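Local coordinates for DNA excision repair protein ERCC-6-like (Homo sapiens, PDB 5JNO) that acts as an ATP-dependent DNA translocase that senses tension on catenated DNA in anaphase, here represented by its N-terminal TPR region, at residues B[14-19]-B[33-38]. Residues are numbered along the deposited sequence; the frame is centred on the assembly and turned at random.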
loop_
_atom_site.group_PDB
_atom_site.type_symbol
_atom_site.label_atom_id
_atom_site.label_comp_id
_atom_site.label_asym_id
_atom_site.label_seq_id
_atom_site.Cartn_x
_atom_site.Cartn_y
_atom_site.Cartn_z
ATOM N N ARG B 14 4.257 -9.589 3.656
ATOM C CA ARG B 14 4.333 -10.979 4.102
ATOM C C ARG B 14 3.740 -11.050 5.530
ATOM O O ARG B 14 2.966 -11.950 5.822
ATOM C CB ARG B 14 5.792 -11.485 4.051
ATOM C CG ARG B 14 6.076 -12.875 4.636
ATOM C CD ARG B 14 7.582 -13.180 4.638
ATOM N NE ARG B 14 8.145 -13.219 3.269
ATOM C CZ ARG B 14 8.939 -12.297 2.682
ATOM N NH1 ARG B 14 9.353 -11.188 3.322
ATOM N NH2 ARG B 14 9.340 -12.494 1.413
ATOM N N TYR B 15 4.088 -10.076 6.375
ATOM C CA TYR B 15 3.561 -9.983 7.739
ATOM C C TYR B 15 2.052 -9.916 7.781
ATOM O O TYR B 15 1.436 -10.664 8.536
ATOM C CB TYR B 15 4.153 -8.797 8.515
ATOM C CG TYR B 15 5.630 -8.928 8.830
ATOM C CD1 TYR B 15 6.230 -10.179 9.053
ATOM C CD2 TYR B 15 6.434 -7.792 8.936
ATOM C CE1 TYR B 15 7.577 -10.287 9.363
ATOM C CE2 TYR B 15 7.790 -7.890 9.212
ATOM C CZ TYR B 15 8.349 -9.135 9.428
ATOM O OH TYR B 15 9.674 -9.231 9.734
ATOM N N VAL B 16 1.450 -9.069 6.958
ATOM C CA VAL B 16 -0.013 -8.981 6.900
ATOM C C VAL B 16 -0.612 -10.274 6.376
ATOM O O VAL B 16 -1.601 -10.736 6.930
ATOM C CB VAL B 16 -0.512 -7.779 6.048
ATOM C CG1 VAL B 16 -2.020 -7.811 5.800
ATOM C CG2 VAL B 16 -0.136 -6.488 6.744
ATOM N N LYS B 17 -0.043 -10.844 5.311
ATOM C CA LYS B 17 -0.565 -12.101 4.788
ATOM C C LYS B 17 -0.605 -13.184 5.898
ATOM O O LYS B 17 -1.600 -13.888 6.041
ATOM C CB LYS B 17 0.266 -12.612 3.623
ATOM C CG LYS B 17 -0.323 -13.851 2.954
ATOM C CD LYS B 17 0.680 -14.546 2.038
ATOM C CE LYS B 17 0.034 -15.625 1.157
ATOM N NZ LYS B 17 -0.424 -15.110 -0.173
ATOM N N GLU B 18 0.486 -13.296 6.646
ATOM C CA GLU B 18 0.633 -14.327 7.692
ATOM C C GLU B 18 -0.209 -14.017 8.924
ATOM O O GLU B 18 -0.740 -14.931 9.549
ATOM C CB GLU B 18 2.101 -14.516 8.082
ATOM C CG GLU B 18 2.874 -15.328 7.051
ATOM C CD GLU B 18 4.384 -15.179 7.151
ATOM O OE1 GLU B 18 4.871 -14.454 8.048
ATOM O OE2 GLU B 18 5.093 -15.780 6.307
ATOM N N ALA B 19 -0.342 -12.734 9.259
ATOM C CA ALA B 19 -1.218 -12.328 10.355
ATOM C C ALA B 19 -2.676 -12.664 10.066
ATOM O O ALA B 19 -3.394 -13.104 10.968
ATOM C CB ALA B 19 -1.054 -10.856 10.679
ATOM N N LYS B 33 1.536 -10.479 17.147
ATOM C CA LYS B 33 2.947 -10.239 16.914
ATOM C C LYS B 33 3.176 -9.755 15.457
ATOM O O LYS B 33 3.844 -8.748 15.249
ATOM C CB LYS B 33 3.739 -11.510 17.179
ATOM C CG LYS B 33 5.237 -11.406 16.921
ATOM C CD LYS B 33 5.897 -12.784 16.997
ATOM C CE LYS B 33 7.101 -12.902 16.071
ATOM N NZ LYS B 33 7.404 -14.333 15.824
ATOM N N LEU B 34 2.611 -10.465 14.483
ATOM C CA LEU B 34 2.831 -10.136 13.055
ATOM C C LEU B 34 2.218 -8.793 12.616
ATOM O O LEU B 34 2.921 -7.959 12.013
ATOM C CB LEU B 34 2.334 -11.260 12.151
ATOM C CG LEU B 34 3.108 -12.572 12.265
ATOM C CD1 LEU B 34 2.358 -13.667 11.524
ATOM C CD2 LEU B 34 4.525 -12.444 11.729
ATOM N N PHE B 35 0.944 -8.558 12.940
ATOM C CA PHE B 35 0.363 -7.234 12.728
ATOM C C PHE B 35 1.202 -6.116 13.346
ATOM O O PHE B 35 1.291 -5.042 12.774
ATOM C CB PHE B 35 -1.081 -7.124 13.220
ATOM C CG PHE B 35 -2.088 -7.803 12.327
ATOM C CD1 PHE B 35 -2.179 -7.488 10.957
ATOM C CD2 PHE B 35 -3.006 -8.723 12.856
ATOM C CE1 PHE B 35 -3.132 -8.113 10.145
ATOM C CE2 PHE B 35 -3.957 -9.351 12.047
ATOM C CZ PHE B 35 -4.024 -9.048 10.694
ATOM N N ASN B 36 1.821 -6.348 14.495
ATOM C CA ASN B 36 2.664 -5.309 15.095
ATOM C C ASN B 36 3.945 -5.037 14.357
ATOM O O ASN B 36 4.383 -3.896 14.310
ATOM C CB ASN B 36 2.991 -5.642 16.550
ATOM C CG ASN B 36 1.923 -5.146 17.480
ATOM O OD1 ASN B 36 1.768 -3.936 17.656
ATOM N ND2 ASN B 36 1.151 -6.059 18.040
ATOM N N LEU B 37 4.566 -6.089 13.835
ATOM C CA LEU B 37 5.760 -5.948 13.001
ATOM C C LEU B 37 5.434 -5.187 11.690
ATOM O O LEU B 37 6.232 -4.365 11.231
ATOM C CB LEU B 37 6.367 -7.319 12.692
ATOM C CG LEU B 37 6.927 -8.054 13.904
ATOM C CD1 LEU B 37 7.216 -9.509 13.571
ATOM C CD2 LEU B 37 8.174 -7.362 14.433
ATOM N N ALA B 38 4.250 -5.440 11.137
ATOM C CA ALA B 38 3.703 -4.649 10.030
ATOM C C ALA B 38 3.477 -3.165 10.374
ATOM O O ALA B 38 3.909 -2.270 9.641
ATOM C CB ALA B 38 2.410 -5.273 9.532
#
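The CA atoms of A19 and L34, 5.3 Å apart, are the nearest pair of CA atoms across the antiparallel helical segments 14-19 and 33-38. The segment axes come within 8.2 Å and make an angle of 158°. The methyl CB of A19 lies over the centre of the F35 face, 3.3 Å from the ring centroid and almost on the ring normal, in a CH-pi contact. The first F35 torsion (chi1 -75°), with CG beside the backbone N and anti to the carbonyl carbon, carries the ring toward A19, and chi2 (-55°) turns its face onto the methyl. The same methyl also meets CB of L34 at 3.7 Å. L34 sends its two methyls different ways: CD1 rests 3.6 Å from CB of E18, while CD2 reaches CD1 of Y15. CB of L37 lies over one face of the Y15 ring, offset toward the rim, in a CH-pi contact, 3.8 Å from CD2 of Y15. A38 closes the other end of the contact, its CB 4.0 Å from CG2 of V16 and also near CB of Y15. Beyond the two segments, F35 touches T23 and A38 touches Y12, both on helix 6-25. The pair is the antiparallel helical hairpin of TPR 1. No hydrogen bond links the two segments; methyl, methylene and aromatic packing joins them, so their fit here rests on shape and apolar burial.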